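Local atomic coordinates of dual function macrocyclase-peptidase POPB (Galerina marginata, PDB entry 5N4B), a protein that cleaves peptide bonds after proline and joins peptide ends into macrocycles, acting as a serine protease in the biosynthesis of the amanitin toxins. Residues Ala492-Tyr497 and Gly570-Asn575; Trp208-Lys213 and Ala265-Asp270; Ser163-Asp168 and Asp693-Gly698; Lys610-Thr615 and Gly625-Pro630. The protein carries 1 engineered substitution. One frame throughout, in Å; residues are numbered along the deposited sequence. Where two conformers were deposited one is given.

Contact 1. Residues Ala492-Tyr497 and Gly570-Asn575; sequences AIQYGY and GKVAIN
Asn575 and Gln494 bury the most surface here, each against the neighbouring strand. Strands 492-495 and 572-575 run parallel in the central sheet of the alpha/beta-hydrolase domain. Ala492, Ile493, Gln494 and Tyr495 pair in order with Val572, Ala573, Ile574 and Asn575. Gln494 is held at its backbone from both ends: its N donates to Ala573 O at 2.8 Å, and its O accepts from Asn575 N at 3.1 Å. Its side chain is extended, with CG anti to the backbone N (chi1 180°). It runs alongside Ile574, Gln494 CB lying 4.0 Å from Ile574 CG2, and Gln494 OE1 comes to 3.9 Å from Val572 CG1. The amide end still packs on Val572, while NE2 bonds to Phe554 O in helix 548-563. On the face of Ile493 and Ala573, Asn575 crosses Tyr495 at a slant, amide and ring planes 44° apart. Asn575 OD1 is 3.7 Å from Tyr495 CD1. Asn575 O lies closer, 3.2 Å from Tyr495 CD1, and also accepts from Gly496 N at 3.2 Å. Asn575 ND2 donates to Val600 O and Glu602, and OD1 accepts from Lys715. Tyr495 OH bonds to the backbone of the bound peptide. The bonds to Val600, Glu602 and Lys715 probably fix the rotation of the buried Asn575 amide beside a tyrosine that bonds the peptide.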
loop_
_atom_site.group_PDB
_atom_site.type_symbol
_atom_site.label_atom_id
_atom_site.label_comp_id
_atom_site.label_asym_id
_atom_site.label_seq_id
_atom_site.Cartn_x
_atom_site.Cartn_y
_atom_site.Cartn_z
ATOM N N ALA A 492 -14.360 19.068 6.988
ATOM C CA ALA A 492 -14.201 17.738 6.432
ATOM C C ALA A 492 -12.763 17.534 6.002
ATOM O O ALA A 492 -12.148 18.453 5.457
ATOM C CB ALA A 492 -15.139 17.524 5.221
ATOM N N ILE A 493 -12.214 16.360 6.288
ATOM C CA ILE A 493 -10.993 15.902 5.650
ATOM C C ILE A 493 -11.383 14.833 4.662
ATOM O O ILE A 493 -12.001 13.822 5.032
ATOM C CB ILE A 493 -9.927 15.436 6.624
ATOM C CG1 ILE A 493 -9.259 16.697 7.193
ATOM C CG2 ILE A 493 -8.924 14.597 5.903
ATOM C CD1 ILE A 493 -10.037 17.539 8.058
ATOM N N GLN A 494 -11.055 15.080 3.401
ATOM C CA GLN A 494 -11.420 14.219 2.284
ATOM C C GLN A 494 -10.153 13.573 1.750
ATOM O O GLN A 494 -9.211 14.270 1.339
ATOM C CB GLN A 494 -12.137 15.024 1.202
ATOM C CG GLN A 494 -12.551 14.247 0.000
ATOM C CD GLN A 494 -13.264 15.070 -1.008
ATOM O OE1 GLN A 494 -14.257 15.708 -0.675
ATOM N NE2 GLN A 494 -12.765 15.120 -2.235
ATOM N N TYR A 495 -10.137 12.250 1.755
ATOM C CA TYR A 495 -8.944 11.475 1.462
ATOM C C TYR A 495 -9.149 10.698 0.187
ATOM O O TYR A 495 -10.239 10.182 -0.057
ATOM C CB TYR A 495 -8.700 10.481 2.611
ATOM C CG TYR A 495 -7.442 9.677 2.498
ATOM C CD1 TYR A 495 -6.205 10.296 2.542
ATOM C CD2 TYR A 495 -7.481 8.323 2.334
ATOM C CE1 TYR A 495 -5.016 9.571 2.403
ATOM C CE2 TYR A 495 -6.303 7.583 2.202
ATOM C CZ TYR A 495 -5.076 8.220 2.235
ATOM O OH TYR A 495 -3.893 7.498 2.111
ATOM N N GLY A 496 -8.114 10.583 -0.620
ATOM C CA GLY A 496 -8.211 9.792 -1.829
ATOM C C GLY A 496 -6.874 9.259 -2.300
ATOM O O GLY A 496 -5.804 9.721 -1.899
ATOM N N TYR A 497 -6.976 8.282 -3.198
ATOM C CA TYR A 497 -5.821 7.725 -3.893
ATOM C C TYR A 497 -6.087 7.838 -5.387
ATOM O O TYR A 497 -5.480 8.690 -6.042
ATOM C CB TYR A 497 -5.532 6.288 -3.443
ATOM C CG TYR A 497 -4.303 5.712 -4.064
ATOM C CD1 TYR A 497 -3.024 6.113 -3.641
ATOM C CD2 TYR A 497 -4.381 4.748 -5.069
ATOM C CE1 TYR A 497 -1.890 5.551 -4.207
ATOM C CE2 TYR A 497 -3.258 4.205 -5.621
ATOM C CZ TYR A 497 -2.012 4.604 -5.195
ATOM O OH TYR A 497 -0.867 4.032 -5.732
ATOM N N GLY A 570 -16.000 26.221 2.366
ATOM C CA GLY A 570 -14.605 26.524 2.576
ATOM C C GLY A 570 -13.871 25.616 3.540
ATOM O O GLY A 570 -12.695 25.860 3.834
ATOM N N LYS A 571 -14.528 24.602 4.077
ATOM C CA LYS A 571 -13.925 23.804 5.130
ATOM C C LYS A 571 -13.718 22.339 4.753
ATOM O O LYS A 571 -13.704 21.487 5.621
ATOM C CB LYS A 571 -14.700 23.954 6.435
ATOM C CG LYS A 571 -14.751 25.415 6.999
ATOM C CD LYS A 571 -15.104 25.325 8.486
ATOM C CE LYS A 571 -15.315 26.680 9.187
ATOM N NZ LYS A 571 -14.281 27.676 8.764
ATOM N N VAL A 572 -13.545 22.058 3.460
ATOM C CA VAL A 572 -13.111 20.731 3.000
ATOM C C VAL A 572 -11.613 20.786 2.738
ATOM O O VAL A 572 -11.152 21.557 1.896
ATOM C CB VAL A 572 -13.844 20.270 1.737
ATOM C CG1 VAL A 572 -13.375 18.876 1.378
ATOM C CG2 VAL A 572 -15.379 20.305 1.903
ATOM N N ALA A 573 -10.854 19.981 3.449
ATOM C CA ALA A 573 -9.428 19.809 3.256
ATOM C C ALA A 573 -9.205 18.485 2.560
ATOM O O ALA A 573 -9.980 17.545 2.760
ATOM C CB ALA A 573 -8.682 19.789 4.578
ATOM N N ILE A 574 -8.173 18.405 1.744
ATOM C CA ILE A 574 -7.882 17.177 1.010
ATOM C C ILE A 574 -6.488 16.671 1.317
ATOM O O ILE A 574 -5.552 17.449 1.564
ATOM C CB ILE A 574 -8.107 17.298 -0.513
ATOM C CG1 ILE A 574 -7.355 18.471 -1.101
ATOM C CG2 ILE A 574 -9.613 17.383 -0.835
ATOM C CD1 ILE A 574 -7.437 18.571 -2.652
ATOM N N ASN A 575 -6.348 15.341 1.266
ATOM C CA ASN A 575 -5.110 14.661 1.605
ATOM C C ASN A 575 -5.018 13.375 0.797
ATOM O O ASN A 575 -6.040 12.732 0.517
ATOM C CB ASN A 575 -5.122 14.374 3.120
ATOM C CG ASN A 575 -3.916 13.609 3.642
ATOM O OD1 ASN A 575 -4.099 12.642 4.395
ATOM N ND2 ASN A 575 -2.714 14.021 3.307
#

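Contact 2. Residues Trp208-Lys213 and Ala265-Asp270; sequences WTKDSK and ADTSED
Thr209 to Ser212 form a type I beta turn, closed by Ser212 N to Thr209 O at 2.9 Å, and this turn faces the end of strand 262-267. The closest CA pairs are Thr209 with Thr267 and Lys210 with Glu269, both more than 6 Å apart. Side chains therefore bridge the gap between two neighbouring sheets of the beta-propeller. Thr267 OG1 donates to Trp208 O at 2.8 Å. It sits between the backbone N and the carbonyl carbon (chi1 52°), which turns it toward the turn. Lys210 reaches across with a chain bent at chi2. Lys210 NZ donates to Thr267 OG1 at 2.9 Å and to Thr267 O at 3.0 Å, meeting that carbonyl from above its plane. On the way Lys210 CG passes 3.4 Å from Ser268 O. Glu269 OE2 makes a long salt bridge to Lys210 NZ at 3.8 Å. Within 208-213, Asp211 OD1 accepts from Thr209 OG1 and from Lys213 N on opposite faces of the carboxylate, the second bond making an Asx turn. The Thr267 hydroxyl both donates and accepts, so it bridges Trp208 O and the ammonium group. Two neutral oxygens of Thr267 grip that group. Glu269 probably supplies part of the counter-charge, at long range.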
loop_
_atom_site.group_PDB
_atom_site.type_symbol
_atom_site.label_atom_id
_atom_site.label_comp_id
_atom_site.label_asym_id
_atom_site.label_seq_id
_atom_site.Cartn_x
_atom_site.Cartn_y
_atom_site.Cartn_z
ATOM N N TRP A 208 8.897 -20.261 -0.608
ATOM C CA TRP A 208 9.579 -21.511 -0.352
ATOM C C TRP A 208 9.061 -22.619 -1.244
ATOM O O TRP A 208 7.868 -22.703 -1.544
ATOM C CB TRP A 208 9.344 -21.953 1.086
ATOM C CG TRP A 208 10.109 -21.141 2.144
ATOM C CD1 TRP A 208 9.689 -19.986 2.769
ATOM C CD2 TRP A 208 11.400 -21.444 2.690
ATOM N NE1 TRP A 208 10.649 -19.546 3.647
ATOM C CE2 TRP A 208 11.705 -20.415 3.621
ATOM C CE3 TRP A 208 12.338 -22.464 2.490
ATOM C CZ2 TRP A 208 12.870 -20.397 4.352
ATOM C CZ3 TRP A 208 13.525 -22.428 3.215
ATOM C CH2 TRP A 208 13.784 -21.417 4.128
ATOM N N THR A 209 9.971 -23.513 -1.628
ATOM C CA THR A 209 9.544 -24.787 -2.148
ATOM C C THR A 209 9.013 -25.651 -1.002
ATOM O O THR A 209 9.390 -25.485 0.174
ATOM C CB THR A 209 10.669 -25.464 -2.923
ATOM O OG1 THR A 209 11.867 -25.489 -2.139
ATOM C CG2 THR A 209 10.930 -24.742 -4.246
ATOM N N LYS A 210 8.085 -26.549 -1.344
ATOM C CA LYS A 210 7.366 -27.305 -0.336
ATOM C C LYS A 210 8.213 -28.385 0.322
ATOM O O LYS A 210 7.801 -28.941 1.352
ATOM C CB LYS A 210 6.058 -27.857 -0.894
ATOM C CG LYS A 210 4.840 -26.993 -0.723
ATOM C CD LYS A 210 5.065 -25.537 -0.994
ATOM C CE LYS A 210 3.714 -24.777 -0.845
ATOM N NZ LYS A 210 3.807 -23.295 -1.079
ATOM N N ASP A 211 9.397 -28.651 -0.221
ATOM C CA ASP A 211 10.398 -29.478 0.424
ATOM C C ASP A 211 11.248 -28.726 1.451
ATOM O O ASP A 211 12.138 -29.325 2.062
ATOM C CB ASP A 211 11.273 -30.130 -0.659
ATOM C CG ASP A 211 11.984 -29.090 -1.550
ATOM O OD1 ASP A 211 12.056 -27.912 -1.142
ATOM O OD2 ASP A 211 12.404 -29.435 -2.702
ATOM N N SER A 212 11.006 -27.419 1.610
ATOM C CA SER A 212 11.713 -26.554 2.554
ATOM C C SER A 212 13.206 -26.465 2.311
ATOM O O SER A 212 13.959 -26.025 3.195
ATOM C CB SER A 212 11.445 -26.945 4.001
ATOM O OG SER A 212 10.068 -26.802 4.355
ATOM N N LYS A 213 13.654 -26.773 1.102
ATOM C CA LYS A 213 15.086 -26.733 0.840
ATOM C C LYS A 213 15.571 -25.341 0.475
ATOM O O LYS A 213 16.770 -25.075 0.527
ATOM C CB LYS A 213 15.417 -27.696 -0.317
ATOM C CG LYS A 213 15.151 -29.162 -0.013
ATOM C CD LYS A 213 15.557 -30.013 -1.202
ATOM C CE LYS A 213 15.515 -31.512 -0.893
ATOM N NZ LYS A 213 15.636 -32.265 -2.192
ATOM N N ALA A 265 6.317 -15.679 -8.331
ATOM C CA ALA A 265 6.263 -17.124 -8.296
ATOM C C ALA A 265 5.312 -17.613 -7.244
ATOM O O ALA A 265 4.847 -16.869 -6.375
ATOM C CB ALA A 265 7.653 -17.732 -8.048
ATOM N N ASP A 266 4.955 -18.887 -7.399
ATOM C CA ASP A 266 4.194 -19.616 -6.382
ATOM C C ASP A 266 4.539 -21.095 -6.519
ATOM O O ASP A 266 4.974 -21.547 -7.585
ATOM C CB ASP A 266 2.675 -19.435 -6.558
ATOM C CG ASP A 266 2.045 -18.304 -5.690
ATOM O OD1 ASP A 266 2.379 -18.167 -4.495
ATOM O OD2 ASP A 266 1.166 -17.544 -6.236
ATOM N N THR A 267 4.388 -21.845 -5.435
ATOM C CA THR A 267 4.633 -23.286 -5.437
ATOM C C THR A 267 3.404 -24.014 -4.898
ATOM O O THR A 267 2.832 -23.624 -3.872
ATOM C CB THR A 267 5.850 -23.667 -4.625
ATOM O OG1 THR A 267 5.698 -23.069 -3.328
ATOM C CG2 THR A 267 7.131 -23.163 -5.317
ATOM N N SER A 268 2.986 -25.049 -5.605
ATOM C CA SER A 268 1.817 -25.795 -5.167
ATOM C C SER A 268 2.102 -26.580 -3.889
ATOM O O SER A 268 3.217 -27.059 -3.653
ATOM C CB SER A 268 1.303 -26.705 -6.268
ATOM O OG SER A 268 2.214 -27.768 -6.494
ATOM N N GLU A 269 1.057 -26.733 -3.079
ATOM C CA GLU A 269 1.147 -27.430 -1.794
ATOM C C GLU A 269 1.607 -28.866 -1.932
ATOM O O GLU A 269 2.326 -29.373 -1.051
ATOM C CB GLU A 269 -0.216 -27.426 -1.096
ATOM C CG GLU A 269 -0.653 -26.056 -0.601
ATOM C CD GLU A 269 0.309 -25.443 0.425
ATOM O OE1 GLU A 269 0.969 -26.201 1.181
ATOM O OE2 GLU A 269 0.405 -24.190 0.453
ATOM N N ASP A 270 1.229 -29.532 -3.003
ATOM C CA ASP A 270 1.559 -30.926 -3.214
ATOM C C ASP A 270 2.975 -31.143 -3.740
ATOM O O ASP A 270 3.340 -32.294 -3.968
ATOM C CB ASP A 270 0.508 -31.627 -4.102
ATOM C CG ASP A 270 0.432 -31.073 -5.513
ATOM O OD1 ASP A 270 1.276 -30.219 -5.867
ATOM O OD2 ASP A 270 -0.481 -31.496 -6.271
#

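Contact 3. Residues Ser163-Asp168 and Asp693-Gly698; sequences SHLGGD and DKSWLG
The contact lies at the junction of the beta-propeller and the alpha/beta-hydrolase domain, beside the catalytic His699. The turn after propeller strand 157-164 meets the loop that leads into this histidine. His164 to Gly167 form a type II beta turn, with Gly167 N bonded to His164 O. Gly166 N donates to Trp696 O at 2.9 Å, the one direct hydrogen bond between the segments. Gly698 fits closely against the turn, its CA near two turn carbonyls. Gly698 CA makes CA-H...O contacts with His164 O at 3.2 Å and Gly167 O at 3.3 Å. Leu165 CD2 packs 3.8 Å from Leu697 CA and 4.0 Å from Leu697 CD2, and also comes near Ser695 OG. The Trp696 ring comes obliquely against Gly166, with CG anti to the backbone N (chi1 -167°) and Trp696 CD1 3.6 Å from Gly166 CA. Asp693 OD1 accepts from Ser695 N in an Asx turn that shapes the start of the loop. Ser163 OG bonds to His699 O, and Gly167 shares a backbone hydrogen bond with His699, so the propeller touches the catalytic residue's backbone directly. Between the segments sits a water that accepts from Trp696 NE1 at 3.0 Å and lies 2.9 Å from Gly167 O.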
loop_
_atom_site.group_PDB
_atom_site.type_symbol
_atom_site.label_atom_id
_atom_site.label_comp_id
_atom_site.label_asym_id
_atom_site.label_seq_id
_atom_site.Cartn_x
_atom_site.Cartn_y
_atom_site.Cartn_z
ATOM N N SER A 163 16.236 -4.146 5.171
ATOM C CA SER A 163 16.625 -2.905 4.509
ATOM C C SER A 163 17.339 -2.022 5.521
ATOM O O SER A 163 17.104 -2.123 6.731
ATOM C CB SER A 163 15.436 -2.140 3.941
ATOM O OG SER A 163 14.929 -2.820 2.809
ATOM N N HIS A 164 18.235 -1.172 5.034
ATOM C CA HIS A 164 18.950 -0.202 5.841
ATOM C C HIS A 164 18.759 1.188 5.278
ATOM O O HIS A 164 18.535 1.355 4.089
ATOM C CB HIS A 164 20.448 -0.507 5.800
ATOM C CG HIS A 164 20.781 -1.829 6.399
ATOM N ND1 HIS A 164 21.096 -1.970 7.729
ATOM C CD2 HIS A 164 20.791 -3.072 5.870
ATOM C CE1 HIS A 164 21.326 -3.244 7.988
ATOM N NE2 HIS A 164 21.131 -3.935 6.878
ATOM N N LEU A 165 18.849 2.194 6.153
ATOM C CA LEU A 165 18.800 3.564 5.709
ATOM C C LEU A 165 19.824 3.754 4.613
ATOM O O LEU A 165 20.960 3.289 4.709
ATOM C CB LEU A 165 19.106 4.486 6.909
ATOM C CG LEU A 165 18.030 4.477 8.013
ATOM C CD1 LEU A 165 18.486 5.378 9.184
ATOM C CD2 LEU A 165 16.660 4.906 7.490
ATOM N N GLY A 166 19.425 4.443 3.551
ATOM C CA GLY A 166 20.281 4.692 2.425
ATOM C C GLY A 166 20.304 3.628 1.347
ATOM O O GLY A 166 21.018 3.807 0.351
ATOM N N GLY A 167 19.622 2.523 1.526
ATOM C CA GLY A 167 19.677 1.427 0.564
ATOM C C GLY A 167 18.481 1.346 -0.369
ATOM O O GLY A 167 17.372 1.738 -0.007
ATOM N N ASP A 168 18.711 0.831 -1.577
ATOM C CA ASP A 168 17.660 0.704 -2.586
ATOM C C ASP A 168 17.164 -0.734 -2.796
ATOM O O ASP A 168 16.230 -0.936 -3.578
ATOM C CB ASP A 168 18.167 1.241 -3.927
ATOM C CG ASP A 168 18.045 2.734 -4.053
ATOM O OD1 ASP A 168 17.201 3.356 -3.380
ATOM O OD2 ASP A 168 18.914 3.273 -4.776
ATOM N N ASP A 693 11.655 15.561 4.781
ATOM C CA ASP A 693 12.342 14.728 5.767
ATOM C C ASP A 693 13.651 14.244 5.163
ATOM O O ASP A 693 13.629 13.541 4.155
ATOM C CB ASP A 693 11.443 13.567 6.177
ATOM C CG ASP A 693 12.032 12.716 7.327
ATOM O OD1 ASP A 693 13.265 12.715 7.525
ATOM O OD2 ASP A 693 11.262 12.035 8.041
ATOM N N LYS A 694 14.781 14.589 5.782
ATOM C CA LYS A 694 16.097 14.310 5.191
ATOM C C LYS A 694 16.720 13.001 5.666
ATOM O O LYS A 694 17.837 12.690 5.263
ATOM C CB LYS A 694 16.996 15.516 5.399
ATOM C CG LYS A 694 16.493 16.650 4.479
ATOM C CD LYS A 694 17.302 17.893 4.522
ATOM C CE LYS A 694 16.886 18.796 3.377
ATOM N NZ LYS A 694 17.604 20.067 3.505
ATOM N N SER A 695 16.003 12.193 6.442
ATOM C CA SER A 695 16.416 10.829 6.709
ATOM C C SER A 695 16.113 10.008 5.475
ATOM O O SER A 695 14.974 9.998 4.999
ATOM C CB SER A 695 15.685 10.277 7.920
ATOM O OG SER A 695 16.079 8.928 8.184
ATOM N N TRP A 696 17.120 9.352 4.935
ATOM C CA TRP A 696 16.993 8.606 3.687
ATOM C C TRP A 696 16.549 7.196 4.009
ATOM O O TRP A 696 17.374 6.303 4.271
ATOM C CB TRP A 696 18.305 8.630 2.914
ATOM C CG TRP A 696 18.164 8.146 1.469
ATOM C CD1 TRP A 696 17.773 6.931 1.059
ATOM C CD2 TRP A 696 18.367 8.919 0.298
ATOM N NE1 TRP A 696 17.740 6.866 -0.315
ATOM C CE2 TRP A 696 18.110 8.078 -0.811
ATOM C CE3 TRP A 696 18.750 10.232 0.077
ATOM C CZ2 TRP A 696 18.210 8.523 -2.126
ATOM C CZ3 TRP A 696 18.871 10.680 -1.201
ATOM C CH2 TRP A 696 18.578 9.825 -2.301
ATOM N N LEU A 697 15.245 6.973 3.957
ATOM C CA LEU A 697 14.705 5.662 4.277
ATOM C C LEU A 697 15.163 4.648 3.240
ATOM O O LEU A 697 15.121 4.910 2.026
ATOM C CB LEU A 697 13.185 5.761 4.273
ATOM C CG LEU A 697 12.550 6.589 5.396
ATOM C CD1 LEU A 697 11.052 6.689 5.120
ATOM C CD2 LEU A 697 12.852 6.000 6.778
ATOM N N GLY A 698 15.582 3.493 3.704
ATOM C CA GLY A 698 15.833 2.386 2.799
ATOM C C GLY A 698 14.530 1.891 2.214
ATOM O O GLY A 698 13.437 2.136 2.706
HETATM O O HOH W 1 16.210 4.295 -0.704
#

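Contact 4. Residues Lys610-Thr615 and Gly625-Pro630; sequences KFHKFT and GNPSIP
Pro627 packs on His612 and Phe611, joining a 3-10 turn (611-613) to the loop between helices 621-624 and 630-636 of the alpha/beta-hydrolase domain. No hydrogen bond crosses between the segments. The main interaction is CH-pi. Pro627 CD lies over one face of the His612 imidazole, 3.9 Å from its centroid and 16° off the ring normal. Lys613 CD covers the opposite face, so the ring is sandwiched between two aliphatic groups. His612 CG stands between the backbone N and the carbonyl carbon (chi1 62°), which brings the ring to the proline. Apolar packing adds Phe611, whose CE2 is 3.8 Å from Pro627 CG. The same phenyl meets Tyr624 edge-to-face. Among the polar groups, Asn626 to Ile629 form a type I turn, with Ile629 N bonded to Asn626 O. Asn626 OD1 accepts from Ser628 N at 2.9 Å, an Asx turn, and from Ser628 OG at 2.8 Å. Both donors come from the same face of the amide, above its plane. This holds the side chain with Asn626 OD1 4.0 Å from His612 NE2. Gly625 O is buried with no hydrogen-bond partner in the model. Gly625 O lies at the edge of the Phe611 ring, in its plane, 3.2 Å from Phe611 CZ.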
loop_
_atom_site.group_PDB
_atom_site.type_symbol
_atom_site.label_atom_id
_atom_site.label_comp_id
_atom_site.label_asym_id
_atom_site.label_seq_id
_atom_site.Cartn_x
_atom_site.Cartn_y
_atom_site.Cartn_z
ATOM N N LYS A 610 7.408 14.029 -17.288
ATOM C CA LYS A 610 8.709 13.384 -17.088
ATOM C C LYS A 610 8.670 12.220 -16.094
ATOM O O LYS A 610 9.723 11.654 -15.797
ATOM C CB LYS A 610 9.770 14.420 -16.660
ATOM C CG LYS A 610 10.063 15.544 -17.683
ATOM C CD LYS A 610 11.278 16.464 -17.272
ATOM C CE LYS A 610 12.599 15.724 -17.296
ATOM N NZ LYS A 610 13.790 16.639 -17.058
ATOM N N PHE A 611 7.503 11.817 -15.606
ATOM C CA PHE A 611 7.453 10.801 -14.556
ATOM C C PHE A 611 8.130 9.503 -14.991
ATOM O O PHE A 611 8.662 8.770 -14.150
ATOM C CB PHE A 611 5.991 10.501 -14.159
ATOM C CG PHE A 611 5.194 9.775 -15.250
ATOM C CD1 PHE A 611 5.240 8.408 -15.358
ATOM C CD2 PHE A 611 4.447 10.476 -16.186
ATOM C CE1 PHE A 611 4.578 7.725 -16.379
ATOM C CE2 PHE A 611 3.806 9.815 -17.208
ATOM C CZ PHE A 611 3.837 8.431 -17.297
ATOM N N HIS A 612 8.088 9.183 -16.285
ATOM C CA HIS A 612 8.607 7.921 -16.784
ATOM C C HIS A 612 10.115 7.910 -16.928
ATOM O O HIS A 612 10.662 6.857 -17.281
ATOM C CB HIS A 612 7.930 7.556 -18.096
ATOM C CG HIS A 612 8.159 8.536 -19.184
ATOM N ND1 HIS A 612 7.961 9.889 -19.020
ATOM C CD2 HIS A 612 8.520 8.359 -20.478
ATOM C CE1 HIS A 612 8.249 10.516 -20.149
ATOM N NE2 HIS A 612 8.578 9.608 -21.053
ATOM N N LYS A 613 10.777 9.018 -16.645
ATOM C CA LYS A 613 12.231 9.154 -16.759
ATOM C C LYS A 613 12.960 8.913 -15.444
ATOM O O LYS A 613 14.193 8.998 -15.408
ATOM C CB LYS A 613 12.580 10.541 -17.269
ATOM C CG LYS A 613 12.001 10.964 -18.625
ATOM C CD LYS A 613 12.329 10.003 -19.688
ATOM C CE LYS A 613 12.195 10.620 -21.072
ATOM N NZ LYS A 613 12.955 9.764 -22.019
ATOM N N PHE A 614 12.255 8.608 -14.353
ATOM C CA PHE A 614 12.855 8.501 -13.020
ATOM C C PHE A 614 12.434 7.186 -12.392
ATOM O O PHE A 614 11.252 6.808 -12.449
ATOM C CB PHE A 614 12.400 9.677 -12.136
ATOM C CG PHE A 614 12.870 10.972 -12.639
ATOM C CD1 PHE A 614 14.088 11.464 -12.247
ATOM C CD2 PHE A 614 12.109 11.693 -13.521
ATOM C CE1 PHE A 614 14.564 12.656 -12.760
ATOM C CE2 PHE A 614 12.552 12.879 -14.041
ATOM C CZ PHE A 614 13.784 13.372 -13.646
ATOM N N THR A 615 13.395 6.538 -11.711
ATOM C CA THR A 615 13.271 5.252 -11.033
ATOM C C THR A 615 12.300 4.322 -11.769
ATOM O O THR A 615 12.562 3.978 -12.930
ATOM C CB THR A 615 12.960 5.413 -9.545
ATOM O OG1 THR A 615 11.712 6.087 -9.379
ATOM C CG2 THR A 615 14.033 6.232 -8.824
ATOM N N GLY A 625 -0.554 7.171 -19.422
ATOM C CA GLY A 625 -0.160 7.417 -20.794
ATOM C C GLY A 625 1.334 7.689 -20.913
ATOM O O GLY A 625 2.066 7.846 -19.932
ATOM N N ASN A 626 1.782 7.791 -22.163
ATOM C CA ASN A 626 3.188 7.981 -22.478
ATOM C C ASN A 626 3.388 9.391 -23.036
ATOM O O ASN A 626 2.923 9.683 -24.149
ATOM C CB ASN A 626 3.643 6.938 -23.494
ATOM C CG ASN A 626 5.133 6.956 -23.713
ATOM O OD1 ASN A 626 5.819 7.976 -23.482
ATOM N ND2 ASN A 626 5.657 5.828 -24.185
ATOM N N PRO A 627 4.048 10.289 -22.308
ATOM C CA PRO A 627 4.255 11.659 -22.806
ATOM C C PRO A 627 4.985 11.741 -24.118
ATOM O O PRO A 627 4.856 12.775 -24.776
ATOM C CB PRO A 627 5.089 12.325 -21.703
ATOM C CG PRO A 627 4.823 11.516 -20.428
ATOM C CD PRO A 627 4.620 10.090 -20.954
ATOM N N SER A 628 5.728 10.705 -24.513
ATOM C CA SER A 628 6.447 10.739 -25.790
ATOM C C SER A 628 5.595 10.307 -26.977
ATOM O O SER A 628 6.075 10.341 -28.123
ATOM C CB SER A 628 7.686 9.848 -25.733
ATOM O OG SER A 628 7.315 8.487 -25.770
ATOM N N ILE A 629 4.356 9.896 -26.762
ATOM C CA ILE A 629 3.450 9.531 -27.847
ATOM C C ILE A 629 2.545 10.731 -28.106
ATOM O O ILE A 629 1.811 11.142 -27.194
ATOM C CB ILE A 629 2.637 8.280 -27.500
ATOM C CG1 ILE A 629 3.609 7.115 -27.301
ATOM C CG2 ILE A 629 1.614 7.972 -28.571
ATOM C CD1 ILE A 629 2.995 5.792 -26.964
ATOM N N PRO A 630 2.549 11.302 -29.306
ATOM C CA PRO A 630 1.828 12.573 -29.514
ATOM C C PRO A 630 0.367 12.591 -29.127
ATOM O O PRO A 630 -0.128 13.615 -28.605
ATOM C CB PRO A 630 2.030 12.837 -31.021
ATOM C CG PRO A 630 3.359 12.193 -31.320
ATOM C CD PRO A 630 3.409 10.957 -30.459
#

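How the contacts relate
From the N terminus, the chain first reaches 163-168 in the propeller, whose partner 693-698 comes more than 500 residues later. Contact 3 therefore closes the longest loop, and the other three contacts fall within it, one after another, with none crossing. Contact 2 comes first, joining two adjacent propeller sheets. Contact 1 follows, pairing neighbouring strands of the hydrolase sheet. Contact 4 is the most local, closing a short loop around helix 621-624. Contacts 1 and 2 lie on opposite sides of the chain's centre, their centres about 45 Å apart. Contact 3 ties the two domains together and comes closest to contact 4, nearest atoms about 7 Å apart.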